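PDB 7LHV: sulfate transporter 4.1, chloroplastic from Arabidopsis thaliana, which moves sulfate across a membrane together with protons, as a cotransporter of the SLC26/SulP family that may help regulate sulfate assimilation. Local coordinates for residues A[95-100]-A[401-406]; A[99-104]-A[395-400]; A[134-139]-A[407-412]; A[144-149]-A[359-364]. One frame throughout, in Å; residues are numbered along the deposited sequence.

Interaction 1: A[95-100]-A[401-406]; sequences FKLDLM and EAKTGL
D98 of helix 91-119 reaches into the turn that links helix 391-399 to helix 406-426 and grips it with its carboxylate. The contact joins helix 91-119 to the capped N-terminal turn of helix 406-426: T404 precedes that turn, and its side chain makes the capping bond. With CG anti to its own carbonyl carbon (chi1 -73°), the side chain of D98 is directed at residues 402-406. Its CB lies near CB of L406, and CG already faces the T404 hydroxyl. The two oxygens then divide the work. OD1 takes the backbone N-H of K403, with K403 N 3.1 Å away, nearly in line with the CG-OD1 bond and almost straight (162°). A second, weak bond comes to the same OD1 from T404 N at 3.3 Å. OD2 accepts from T404 OG1, which approaches from above the carboxylate plane and not within it. The buried acid thus meets three donors of one short turn, an arrangement consistent with a stabilised negative charge. Beside it, L97 supplies the apolar half of the contact: its CD2 packs against CB of E401 at 3.6 Å, and its CD1 lies against the aliphatic part of K403, 3.7 Å from CE. K403 and E401 form a loose salt bridge of their own further out. Y89 packs on D98, T404 and L406. The hydroxyl of T404 serves both ways, since while donating to D98 it also accepts a weak capping bond, with L406 N 3.3 Å from T404 OG1.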
loop_
_atom_site.group_PDB
_atom_site.type_symbol
_atom_site.label_atom_id
_atom_site.label_comp_id
_atom_site.label_asym_id
_atom_site.label_seq_id
_atom_site.Cartn_x
_atom_site.Cartn_y
_atom_site.Cartn_z
ATOM N N PHE A 95 -6.013 31.659 34.312
ATOM C CA PHE A 95 -4.916 31.330 35.216
ATOM C C PHE A 95 -5.353 30.288 36.237
ATOM O O PHE A 95 -4.655 29.294 36.460
ATOM C CB PHE A 95 -4.379 32.594 35.898
ATOM C CG PHE A 95 -3.143 32.364 36.752
ATOM C CD1 PHE A 95 -3.181 31.574 37.893
ATOM C CD2 PHE A 95 -1.932 32.925 36.382
ATOM C CE1 PHE A 95 -2.044 31.368 38.653
ATOM C CE2 PHE A 95 -0.792 32.717 37.137
ATOM C CZ PHE A 95 -0.849 31.939 38.272
ATOM N N LYS A 96 -6.510 30.493 36.870
ATOM C CA LYS A 96 -6.953 29.545 37.886
ATOM C C LYS A 96 -7.233 28.179 37.269
ATOM O O LYS A 96 -6.851 27.141 37.828
ATOM C CB LYS A 96 -8.177 30.087 38.635
ATOM C CG LYS A 96 -9.460 30.225 37.827
ATOM C CD LYS A 96 -10.581 30.820 38.664
ATOM C CE LYS A 96 -11.069 29.856 39.741
ATOM N NZ LYS A 96 -11.731 28.641 39.189
ATOM N N LEU A 97 -7.883 28.157 36.099
ATOM C CA LEU A 97 -8.175 26.879 35.455
ATOM C C LEU A 97 -6.897 26.155 35.048
ATOM O O LEU A 97 -6.772 24.941 35.249
ATOM C CB LEU A 97 -9.083 27.101 34.249
ATOM C CG LEU A 97 -10.493 27.583 34.591
ATOM C CD1 LEU A 97 -11.301 27.806 33.331
ATOM C CD2 LEU A 97 -11.192 26.596 35.508
ATOM N N ASP A 98 -5.930 26.884 34.485
ATOM C CA ASP A 98 -4.671 26.276 34.081
ATOM C C ASP A 98 -3.891 25.764 35.283
ATOM O O ASP A 98 -3.300 24.685 35.223
ATOM C CB ASP A 98 -3.833 27.279 33.292
ATOM C CG ASP A 98 -4.376 27.522 31.903
ATOM O OD1 ASP A 98 -5.166 26.684 31.425
ATOM O OD2 ASP A 98 -4.013 28.547 31.290
ATOM N N LEU A 99 -3.869 26.526 36.378
ATOM C CA LEU A 99 -3.149 26.089 37.567
ATOM C C LEU A 99 -3.762 24.817 38.137
ATOM O O LEU A 99 -3.047 23.862 38.471
ATOM C CB LEU A 99 -3.143 27.204 38.614
ATOM C CG LEU A 99 -2.276 26.987 39.854
ATOM C CD1 LEU A 99 -0.802 27.089 39.505
ATOM C CD2 LEU A 99 -2.641 27.985 40.940
ATOM N N MET A 100 -5.093 24.781 38.246
ATOM C CA MET A 100 -5.745 23.584 38.761
ATOM C C MET A 100 -5.506 22.388 37.849
ATOM O O MET A 100 -5.193 21.289 38.325
ATOM C CB MET A 100 -7.242 23.835 38.939
ATOM C CG MET A 100 -7.579 24.681 40.156
ATOM S SD MET A 100 -6.672 24.178 41.632
ATOM C CE MET A 100 -7.316 22.527 41.892
ATOM N N GLU A 401 -10.964 21.701 32.797
ATOM C CA GLU A 401 -11.189 23.034 32.236
ATOM C C GLU A 401 -9.876 23.718 31.863
ATOM O O GLU A 401 -9.730 24.933 32.000
ATOM C CB GLU A 401 -12.000 23.908 33.197
ATOM C CG GLU A 401 -13.419 23.421 33.437
ATOM C CD GLU A 401 -14.285 23.511 32.200
ATOM O OE1 GLU A 401 -14.070 24.432 31.384
ATOM O OE2 GLU A 401 -15.186 22.659 32.045
ATOM N N ALA A 402 -8.915 22.937 31.381
ATOM C CA ALA A 402 -7.664 23.511 30.903
ATOM C C ALA A 402 -7.918 24.309 29.633
ATOM O O ALA A 402 -8.567 23.824 28.701
ATOM C CB ALA A 402 -6.636 22.414 30.645
ATOM N N LYS A 403 -7.399 25.534 29.589
ATOM C CA LYS A 403 -7.659 26.454 28.491
ATOM C C LYS A 403 -6.463 26.638 27.570
ATOM O O LYS A 403 -6.609 26.551 26.347
ATOM C CB LYS A 403 -8.105 27.814 29.044
ATOM C CG LYS A 403 -9.402 27.757 29.829
ATOM C CD LYS A 403 -10.527 27.229 28.959
ATOM C CE LYS A 403 -11.819 27.092 29.739
ATOM N NZ LYS A 403 -12.904 26.512 28.900
ATOM N N THR A 404 -5.285 26.893 28.119
ATOM C CA THR A 404 -4.088 27.134 27.329
ATOM C C THR A 404 -3.056 26.046 27.607
ATOM O O THR A 404 -3.308 25.087 28.337
ATOM C CB THR A 404 -3.509 28.519 27.630
ATOM O OG1 THR A 404 -3.033 28.555 28.980
ATOM C CG2 THR A 404 -4.570 29.586 27.447
ATOM N N GLY A 405 -1.882 26.206 27.003
ATOM C CA GLY A 405 -0.783 25.289 27.231
ATOM C C GLY A 405 -0.037 25.501 28.525
ATOM O O GLY A 405 0.855 24.712 28.847
ATOM N N LEU A 406 -0.382 26.553 29.273
ATOM C CA LEU A 406 0.243 26.778 30.572
ATOM C C LEU A 406 0.014 25.602 31.509
ATOM O O LEU A 406 0.872 25.301 32.346
ATOM C CB LEU A 406 -0.291 28.067 31.193
ATOM C CG LEU A 406 0.477 28.621 32.392
ATOM C CD1 LEU A 406 1.853 29.099 31.969
ATOM C CD2 LEU A 406 -0.301 29.746 33.051
#

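Interaction 2: A[99-104]-A[395-400]; sequences LMAGIT and AVNNES
The flat carboxamide of N397 meets A101 with its oxygen end, N397 OD1 lying 3.2 Å from A101 CB, while the nitrogen at the other end, ND2, bonds to the backbone oxygen of Q146 in the loop before strand 149-150. The methyl of A402 lies over one face of this amide, and S407 packs beside its oxygen, with CB close to the amide plane. One turn on, A101 CB touches S400 CB at 3.7 Å, and this pair of small residues lets the two backbones come close, with 5.1 Å between A101 CA and S400 CA. T104 completes the row. Its methyl, CG2, stands anti to the backbone N and is thereby aimed across the contact, 3.7 Å from V396 CG1 and 4.0 Å from S400 OG. Its hydroxyl turns back to its own helix: OG1 donates to M100 O at 2.9 Å, from above the carbonyl plane, whereas T104 N reaches that oxygen from the opposite face. With an alanine at T104, M100 O would probably keep its backbone bond but lose the hydroxyl one, and a gap would open in front of V396 CG1. The contact is thus a buried seam of helix 91-119 against helix 391-399, which follows strand 388-389, and S400 just beyond it; R285 and A286 of helix 284-300 flank it at V396 and T104, and S407 of helix 406-426 borders it at A101 and N397.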
loop_
_atom_site.group_PDB
_atom_site.type_symbol
_atom_site.label_atom_id
_atom_site.label_comp_id
_atom_site.label_asym_id
_atom_site.label_seq_id
_atom_site.Cartn_x
_atom_site.Cartn_y
_atom_site.Cartn_z
ATOM N N LEU A 99 -3.869 26.526 36.378
ATOM C CA LEU A 99 -3.149 26.089 37.567
ATOM C C LEU A 99 -3.762 24.817 38.137
ATOM O O LEU A 99 -3.047 23.862 38.471
ATOM C CB LEU A 99 -3.143 27.204 38.614
ATOM C CG LEU A 99 -2.276 26.987 39.854
ATOM C CD1 LEU A 99 -0.802 27.089 39.505
ATOM C CD2 LEU A 99 -2.641 27.985 40.940
ATOM N N MET A 100 -5.093 24.781 38.246
ATOM C CA MET A 100 -5.745 23.584 38.761
ATOM C C MET A 100 -5.506 22.388 37.849
ATOM O O MET A 100 -5.193 21.289 38.325
ATOM C CB MET A 100 -7.242 23.835 38.939
ATOM C CG MET A 100 -7.579 24.681 40.156
ATOM S SD MET A 100 -6.672 24.178 41.632
ATOM C CE MET A 100 -7.316 22.527 41.892
ATOM N N ALA A 101 -5.632 22.583 36.533
ATOM C CA ALA A 101 -5.420 21.484 35.599
ATOM C C ALA A 101 -3.983 20.985 35.647
ATOM O O ALA A 101 -3.738 19.775 35.602
ATOM C CB ALA A 101 -5.789 21.921 34.184
ATOM N N GLY A 102 -3.018 21.901 35.736
ATOM C CA GLY A 102 -1.628 21.490 35.804
ATOM C C GLY A 102 -1.308 20.719 37.067
ATOM O O GLY A 102 -0.616 19.700 37.019
ATOM N N ILE A 103 -1.810 21.187 38.214
ATOM C CA ILE A 103 -1.588 20.464 39.464
ATOM C C ILE A 103 -2.205 19.075 39.387
ATOM O O ILE A 103 -1.583 18.074 39.768
ATOM C CB ILE A 103 -2.144 21.267 40.653
ATOM C CG1 ILE A 103 -1.243 22.462 40.961
ATOM C CG2 ILE A 103 -2.288 20.381 41.877
ATOM C CD1 ILE A 103 -1.828 23.419 41.970
ATOM N N THR A 104 -3.435 18.992 38.875
ATOM C CA THR A 104 -4.121 17.709 38.767
ATOM C C THR A 104 -3.357 16.746 37.865
ATOM O O THR A 104 -3.149 15.576 38.214
ATOM C CB THR A 104 -5.536 17.940 38.240
ATOM O OG1 THR A 104 -6.271 18.738 39.178
ATOM C CG2 THR A 104 -6.254 16.636 38.032
ATOM N N ALA A 395 -7.365 13.635 28.628
ATOM C CA ALA A 395 -8.750 13.719 29.072
ATOM C C ALA A 395 -8.844 14.439 30.409
ATOM O O ALA A 395 -9.528 15.462 30.527
ATOM C CB ALA A 395 -9.359 12.321 29.164
ATOM N N VAL A 396 -8.084 13.968 31.404
ATOM C CA VAL A 396 -8.136 14.564 32.738
ATOM C C VAL A 396 -7.852 16.059 32.666
ATOM O O VAL A 396 -8.455 16.859 33.389
ATOM C CB VAL A 396 -7.159 13.841 33.680
ATOM C CG1 VAL A 396 -6.941 14.642 34.948
ATOM C CG2 VAL A 396 -7.684 12.459 34.009
ATOM N N ASN A 397 -6.944 16.459 31.778
ATOM C CA ASN A 397 -6.744 17.874 31.497
ATOM C C ASN A 397 -8.004 18.498 30.904
ATOM O O ASN A 397 -8.326 19.656 31.189
ATOM C CB ASN A 397 -5.561 18.044 30.546
ATOM C CG ASN A 397 -4.798 19.321 30.789
ATOM O OD1 ASN A 397 -4.798 19.855 31.895
ATOM N ND2 ASN A 397 -4.133 19.817 29.755
ATOM N N ASN A 398 -8.718 17.745 30.063
ATOM C CA ASN A 398 -9.879 18.298 29.374
ATOM C C ASN A 398 -11.015 18.615 30.341
ATOM O O ASN A 398 -11.553 19.728 30.324
ATOM C CB ASN A 398 -10.354 17.343 28.280
ATOM C CG ASN A 398 -11.275 18.012 27.285
ATOM O OD1 ASN A 398 -10.923 19.027 26.686
ATOM N ND2 ASN A 398 -12.463 17.452 27.105
ATOM N N GLU A 399 -11.403 17.664 31.200
ATOM C CA GLU A 399 -12.472 18.045 32.124
ATOM C C GLU A 399 -11.973 18.871 33.301
ATOM O O GLU A 399 -12.795 19.324 34.105
ATOM C CB GLU A 399 -13.291 16.863 32.678
ATOM C CG GLU A 399 -12.607 15.908 33.644
ATOM C CD GLU A 399 -11.844 14.819 32.951
ATOM O OE1 GLU A 399 -11.593 14.960 31.745
ATOM O OE2 GLU A 399 -11.508 13.814 33.611
ATOM N N SER A 400 -10.667 19.083 33.428
ATOM C CA SER A 400 -10.156 20.043 34.400
ATOM C C SER A 400 -10.252 21.479 33.904
ATOM O O SER A 400 -9.678 22.375 34.529
ATOM C CB SER A 400 -8.705 19.712 34.757
ATOM O OG SER A 400 -8.606 18.405 35.291
#

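Interaction 3: A[134-139]-A[407-412]; sequences PVFVYA and SGLITG
F136 and L409 both carry CG anti to the carbonyl carbon (chi1 -75° and -81°), and from their opposing helices these torsions bring the phenyl ring and one leucine methyl, CD2, together. The two side chains cross at about a right angle, F136 CD2 meeting L409 CD2 at 3.6 Å. The far part of the ring runs along bare backbone: F136 CE1 is 3.3 Å from G412 C, where glycine has no side chain to hold it off. One turn along, A139 CB packs on L409 CG at 3.7 Å. V135 adds its CG1 branch, which rests over the peptide at G408, 3.2 Å from G408 O, an oxygen already engaged by G412 N in the helix. The contact is van der Waals packing, with F136 and L409 as its bulky partners and small residues letting the backbones close up. On the far side of helix 125-141, V137 packs on helix 365-381, and the hydroxyl of Y138 is bonded to E368 of that helix. With A139, G408 and G412 in the interface, the segment axes approach to 8.4 Å and run nearly antiparallel (163°), the close glycine- and alanine-lined packing of neighbouring membrane helices in the transmembrane domain of this SLC26 transporter.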
loop_
_atom_site.group_PDB
_atom_site.type_symbol
_atom_site.label_atom_id
_atom_site.label_comp_id
_atom_site.label_asym_id
_atom_site.label_seq_id
_atom_site.Cartn_x
_atom_site.Cartn_y
_atom_site.Cartn_z
ATOM N N PRO A 134 10.746 17.415 27.991
ATOM C CA PRO A 134 9.857 17.534 26.824
ATOM C C PRO A 134 8.610 18.358 27.091
ATOM O O PRO A 134 8.193 19.126 26.216
ATOM C CB PRO A 134 9.521 16.074 26.482
ATOM C CG PRO A 134 9.884 15.297 27.673
ATOM C CD PRO A 134 11.039 16.002 28.281
ATOM N N VAL A 135 8.025 18.256 28.287
ATOM C CA VAL A 135 6.813 19.017 28.581
ATOM C C VAL A 135 7.071 20.511 28.436
ATOM O O VAL A 135 6.372 21.206 27.689
ATOM C CB VAL A 135 6.285 18.669 29.984
ATOM C CG1 VAL A 135 5.302 19.717 30.449
ATOM C CG2 VAL A 135 5.630 17.309 29.968
ATOM N N PHE A 136 8.115 21.019 29.103
ATOM C CA PHE A 136 8.488 22.419 28.925
ATOM C C PHE A 136 8.726 22.747 27.463
ATOM O O PHE A 136 8.399 23.847 27.005
ATOM C CB PHE A 136 9.735 22.770 29.739
ATOM C CG PHE A 136 9.489 22.905 31.208
ATOM C CD1 PHE A 136 9.320 21.793 32.006
ATOM C CD2 PHE A 136 9.444 24.157 31.793
ATOM C CE1 PHE A 136 9.101 21.929 33.359
ATOM C CE2 PHE A 136 9.223 24.298 33.143
ATOM C CZ PHE A 136 9.051 23.183 33.928
ATOM N N VAL A 137 9.299 21.810 26.711
ATOM C CA VAL A 137 9.494 22.061 25.291
ATOM C C VAL A 137 8.156 22.062 24.569
ATOM O O VAL A 137 7.873 22.957 23.764
ATOM C CB VAL A 137 10.470 21.037 24.690
ATOM C CG1 VAL A 137 10.606 21.266 23.205
ATOM C CG2 VAL A 137 11.819 21.160 25.361
ATOM N N TYR A 138 7.293 21.090 24.873
ATOM C CA TYR A 138 6.040 20.986 24.135
ATOM C C TYR A 138 5.179 22.219 24.348
ATOM O O TYR A 138 4.614 22.764 23.392
ATOM C CB TYR A 138 5.281 19.731 24.544
ATOM C CG TYR A 138 4.023 19.525 23.741
ATOM C CD1 TYR A 138 4.077 18.985 22.468
ATOM C CD2 TYR A 138 2.784 19.885 24.246
ATOM C CE1 TYR A 138 2.937 18.795 21.727
ATOM C CE2 TYR A 138 1.636 19.702 23.510
ATOM C CZ TYR A 138 1.719 19.156 22.250
ATOM O OH TYR A 138 0.579 18.969 21.507
ATOM N N ALA A 139 5.102 22.703 25.588
ATOM C CA ALA A 139 4.313 23.893 25.877
ATOM C C ALA A 139 4.787 25.098 25.083
ATOM O O ALA A 139 4.022 26.050 24.905
ATOM C CB ALA A 139 4.357 24.203 27.372
ATOM N N SER A 407 -1.126 24.918 31.375
ATOM C CA SER A 407 -1.377 23.726 32.175
ATOM C C SER A 407 -0.271 22.698 32.002
ATOM O O SER A 407 0.036 21.951 32.938
ATOM C CB SER A 407 -2.725 23.114 31.800
ATOM O OG SER A 407 -3.755 24.080 31.865
ATOM N N GLY A 408 0.330 22.631 30.813
ATOM C CA GLY A 408 1.497 21.783 30.643
ATOM C C GLY A 408 2.674 22.260 31.471
ATOM O O GLY A 408 3.261 21.490 32.236
ATOM N N LEU A 409 3.004 23.551 31.360
ATOM C CA LEU A 409 4.166 24.085 32.066
ATOM C C LEU A 409 4.069 23.814 33.559
ATOM O O LEU A 409 5.002 23.275 34.165
ATOM C CB LEU A 409 4.299 25.586 31.811
ATOM C CG LEU A 409 4.946 26.028 30.502
ATOM C CD1 LEU A 409 4.931 27.541 30.398
ATOM C CD2 LEU A 409 6.361 25.496 30.401
ATOM N N ILE A 410 2.923 24.147 34.158
ATOM C CA ILE A 410 2.727 23.893 35.581
ATOM C C ILE A 410 2.967 22.423 35.886
ATOM O O ILE A 410 3.694 22.078 36.826
ATOM C CB ILE A 410 1.320 24.337 36.017
ATOM C CG1 ILE A 410 1.103 25.815 35.690
ATOM C CG2 ILE A 410 1.117 24.077 37.498
ATOM C CD1 ILE A 410 1.916 26.752 36.548
ATOM N N THR A 411 2.402 21.537 35.062
ATOM C CA THR A 411 2.638 20.110 35.241
ATOM C C THR A 411 4.129 19.819 35.269
ATOM O O THR A 411 4.635 19.196 36.210
ATOM C CB THR A 411 1.959 19.318 34.124
ATOM O OG1 THR A 411 0.541 19.324 34.324
ATOM C CG2 THR A 411 2.459 17.888 34.108
ATOM N N GLY A 412 4.857 20.329 34.275
ATOM C CA GLY A 412 6.294 20.131 34.258
ATOM C C GLY A 412 6.955 20.654 35.514
ATOM O O GLY A 412 7.822 19.993 36.092
#

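Interaction 4: A[144-149]-A[359-364]; sequences SRQLAI and NRYELD
Two loops of the transmembrane domain, one entering strand 149-150 and the other joining helix 330-358 to helix 365-381, meet in a cation-pi stack of R145 on Y361. The arginine chain runs extended over one face of the ring, antiparallel to the tyrosine side chain. R145 CD sits over the middle of the face, 4.1 Å from the Y361 centroid, a CH-pi contact. Beyond it the guanidinium lies almost flat on the ring (7° between planes) but off-centre, with R145 CZ 4.6 Å from that centroid and NH1 out over Y361 CB. Y361 gets there with CG between its backbone N and carbonyl carbon (chi1 65°), and the phenol projects into the other loop. Its OH accepts the backbone N-H of R145 at 3.1 Å from R145 N, in a practically straight bond (177°), and a weak one from S144 OG. L363 adds an apolar touch, its CD1 3.8 Å from S144 CA. A leucine in place of Y361 would probably leave R145 N without its acceptor and free the guanidinium to turn, the ring beneath it being gone. R360, the residue before Y361, forms a salt bridge with D557 in the STAS region of the second subunit, so this loop lies near the dimer contact. Ring face for a cation and ring hydroxyl for a peptide N-H: the pairing is a stacked arginine-tyrosine cation-pi motif, here tying together two loops between membrane helices.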
loop_
_atom_site.group_PDB
_atom_site.type_symbol
_atom_site.label_atom_id
_atom_site.label_comp_id
_atom_site.label_asym_id
_atom_site.label_seq_id
_atom_site.Cartn_x
_atom_site.Cartn_y
_atom_site.Cartn_z
ATOM N N SER A 144 -1.469 21.878 20.388
ATOM C CA SER A 144 -2.613 21.554 21.229
ATOM C C SER A 144 -2.515 22.276 22.566
ATOM O O SER A 144 -1.425 22.477 23.105
ATOM C CB SER A 144 -2.698 20.047 21.451
ATOM O OG SER A 144 -3.916 19.700 22.082
ATOM N N ARG A 145 -3.668 22.673 23.100
ATOM C CA ARG A 145 -3.728 23.376 24.371
ATOM C C ARG A 145 -4.192 22.498 25.525
ATOM O O ARG A 145 -4.114 22.932 26.679
ATOM C CB ARG A 145 -4.650 24.596 24.257
ATOM C CG ARG A 145 -4.211 25.594 23.205
ATOM C CD ARG A 145 -5.231 26.703 23.033
ATOM N NE ARG A 145 -4.935 27.535 21.874
ATOM C CZ ARG A 145 -5.742 28.476 21.404
ATOM N NH1 ARG A 145 -6.906 28.736 21.974
ATOM N NH2 ARG A 145 -5.370 29.172 20.333
ATOM N N GLN A 146 -4.669 21.285 25.251
ATOM C CA GLN A 146 -5.073 20.362 26.298
ATOM C C GLN A 146 -4.299 19.053 26.298
ATOM O O GLN A 146 -4.464 18.264 27.234
ATOM C CB GLN A 146 -6.574 20.037 26.199
ATOM C CG GLN A 146 -7.522 21.155 26.616
ATOM C CD GLN A 146 -7.523 22.322 25.659
ATOM O OE1 GLN A 146 -7.202 23.448 26.033
ATOM N NE2 GLN A 146 -7.890 22.060 24.410
ATOM N N LEU A 147 -3.478 18.792 25.287
ATOM C CA LEU A 147 -2.752 17.533 25.222
ATOM C C LEU A 147 -1.687 17.466 26.307
ATOM O O LEU A 147 -0.977 18.441 26.565
ATOM C CB LEU A 147 -2.110 17.358 23.848
ATOM C CG LEU A 147 -1.502 15.985 23.572
ATOM C CD1 LEU A 147 -2.587 14.982 23.272
ATOM C CD2 LEU A 147 -0.519 16.054 22.427
ATOM N N ALA A 148 -1.577 16.303 26.941
ATOM C CA ALA A 148 -0.589 16.057 27.983
ATOM C C ALA A 148 0.495 15.140 27.438
ATOM O O ALA A 148 0.197 14.064 26.913
ATOM C CB ALA A 148 -1.239 15.442 29.220
ATOM N N ILE A 149 1.750 15.563 27.580
ATOM C CA ILE A 149 2.896 14.897 26.974
ATOM C C ILE A 149 3.682 14.185 28.063
ATOM O O ILE A 149 3.964 14.767 29.117
ATOM C CB ILE A 149 3.780 15.900 26.215
ATOM C CG1 ILE A 149 3.105 16.282 24.905
ATOM C CG2 ILE A 149 5.151 15.321 25.943
ATOM C CD1 ILE A 149 2.788 15.094 24.045
ATOM N N ASN A 359 -12.760 22.188 21.723
ATOM C CA ASN A 359 -12.470 23.412 22.457
ATOM C C ASN A 359 -12.407 24.651 21.572
ATOM O O ASN A 359 -11.946 25.700 22.033
ATOM C CB ASN A 359 -11.164 23.256 23.235
ATOM C CG ASN A 359 -11.295 22.296 24.396
ATOM O OD1 ASN A 359 -11.797 22.653 25.459
ATOM N ND2 ASN A 359 -10.846 21.064 24.196
ATOM N N ARG A 360 -12.842 24.552 20.315
ATOM C CA ARG A 360 -13.066 25.714 19.457
ATOM C C ARG A 360 -11.772 26.481 19.176
ATOM O O ARG A 360 -11.661 27.682 19.432
ATOM C CB ARG A 360 -14.119 26.640 20.075
ATOM C CG ARG A 360 -15.520 26.064 20.142
ATOM C CD ARG A 360 -16.476 27.080 20.742
ATOM N NE ARG A 360 -17.822 26.548 20.912
ATOM C CZ ARG A 360 -18.769 26.603 19.986
ATOM N NH1 ARG A 360 -18.556 27.180 18.815
ATOM N NH2 ARG A 360 -19.961 26.074 20.245
ATOM N N TYR A 361 -10.785 25.769 18.637
ATOM C CA TYR A 361 -9.584 26.424 18.137
ATOM C C TYR A 361 -8.994 25.586 17.012
ATOM O O TYR A 361 -9.272 24.391 16.887
ATOM C CB TYR A 361 -8.556 26.676 19.251
ATOM C CG TYR A 361 -7.970 25.438 19.894
ATOM C CD1 TYR A 361 -8.588 24.839 20.981
ATOM C CD2 TYR A 361 -6.787 24.885 19.430
ATOM C CE1 TYR A 361 -8.053 23.716 21.574
ATOM C CE2 TYR A 361 -6.245 23.760 20.017
ATOM C CZ TYR A 361 -6.884 23.182 21.089
ATOM O OH TYR A 361 -6.350 22.061 21.680
ATOM N N GLU A 362 -8.184 26.239 16.182
ATOM C CA GLU A 362 -7.614 25.597 15.006
ATOM C C GLU A 362 -6.405 24.752 15.373
ATOM O O GLU A 362 -5.652 25.080 16.294
ATOM C CB GLU A 362 -7.207 26.645 13.971
ATOM C CG GLU A 362 -8.349 27.483 13.436
ATOM C CD GLU A 362 -8.195 27.790 11.962
ATOM O OE1 GLU A 362 -8.688 28.846 11.520
ATOM O OE2 GLU A 362 -7.581 26.972 11.245
ATOM N N LEU A 363 -6.214 23.663 14.632
ATOM C CA LEU A 363 -5.053 22.805 14.807
ATOM C C LEU A 363 -4.793 22.073 13.502
ATOM O O LEU A 363 -5.732 21.663 12.814
ATOM C CB LEU A 363 -5.261 21.810 15.954
ATOM C CG LEU A 363 -4.069 20.979 16.428
ATOM C CD1 LEU A 363 -4.200 20.716 17.909
ATOM C CD2 LEU A 363 -3.984 19.662 15.679
ATOM N N ASP A 364 -3.517 21.908 13.169
ATOM C CA ASP A 364 -3.099 21.185 11.979
ATOM C C ASP A 364 -2.225 20.001 12.368
ATOM O O ASP A 364 -1.506 20.046 13.370
ATOM C CB ASP A 364 -2.364 22.108 11.002
ATOM C CG ASP A 364 -1.176 22.797 11.630
ATOM O OD1 ASP A 364 -0.968 22.634 12.849
ATOM O OD2 ASP A 364 -0.446 23.502 10.904
#

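In the fold
Of the four contacts, interaction 2 is buried throughout, whereas interactions 1, 3 and 4 are partly buried. Interactions 1 and 2 start from the same helix, 91-119, and meet where A402 packs on A101 and N397; interactions 1 and 3 use successive residues of the turn and helix at 401-412. Hydrogen bonds probably tie interaction 2 to interaction 3 (G102 O with T411 OG1) and interaction 4 (N397 ND2 with Q146 O); Y138 packs between interactions 3 and 4. Chemistry follows place. Helix against helix, in interactions 2 and 3, methyls, small residues, one ring and one amide bonded elsewhere pack together; where loops take part, in interactions 1 and 4, charged side chains and backbone N-H groups carry the contact.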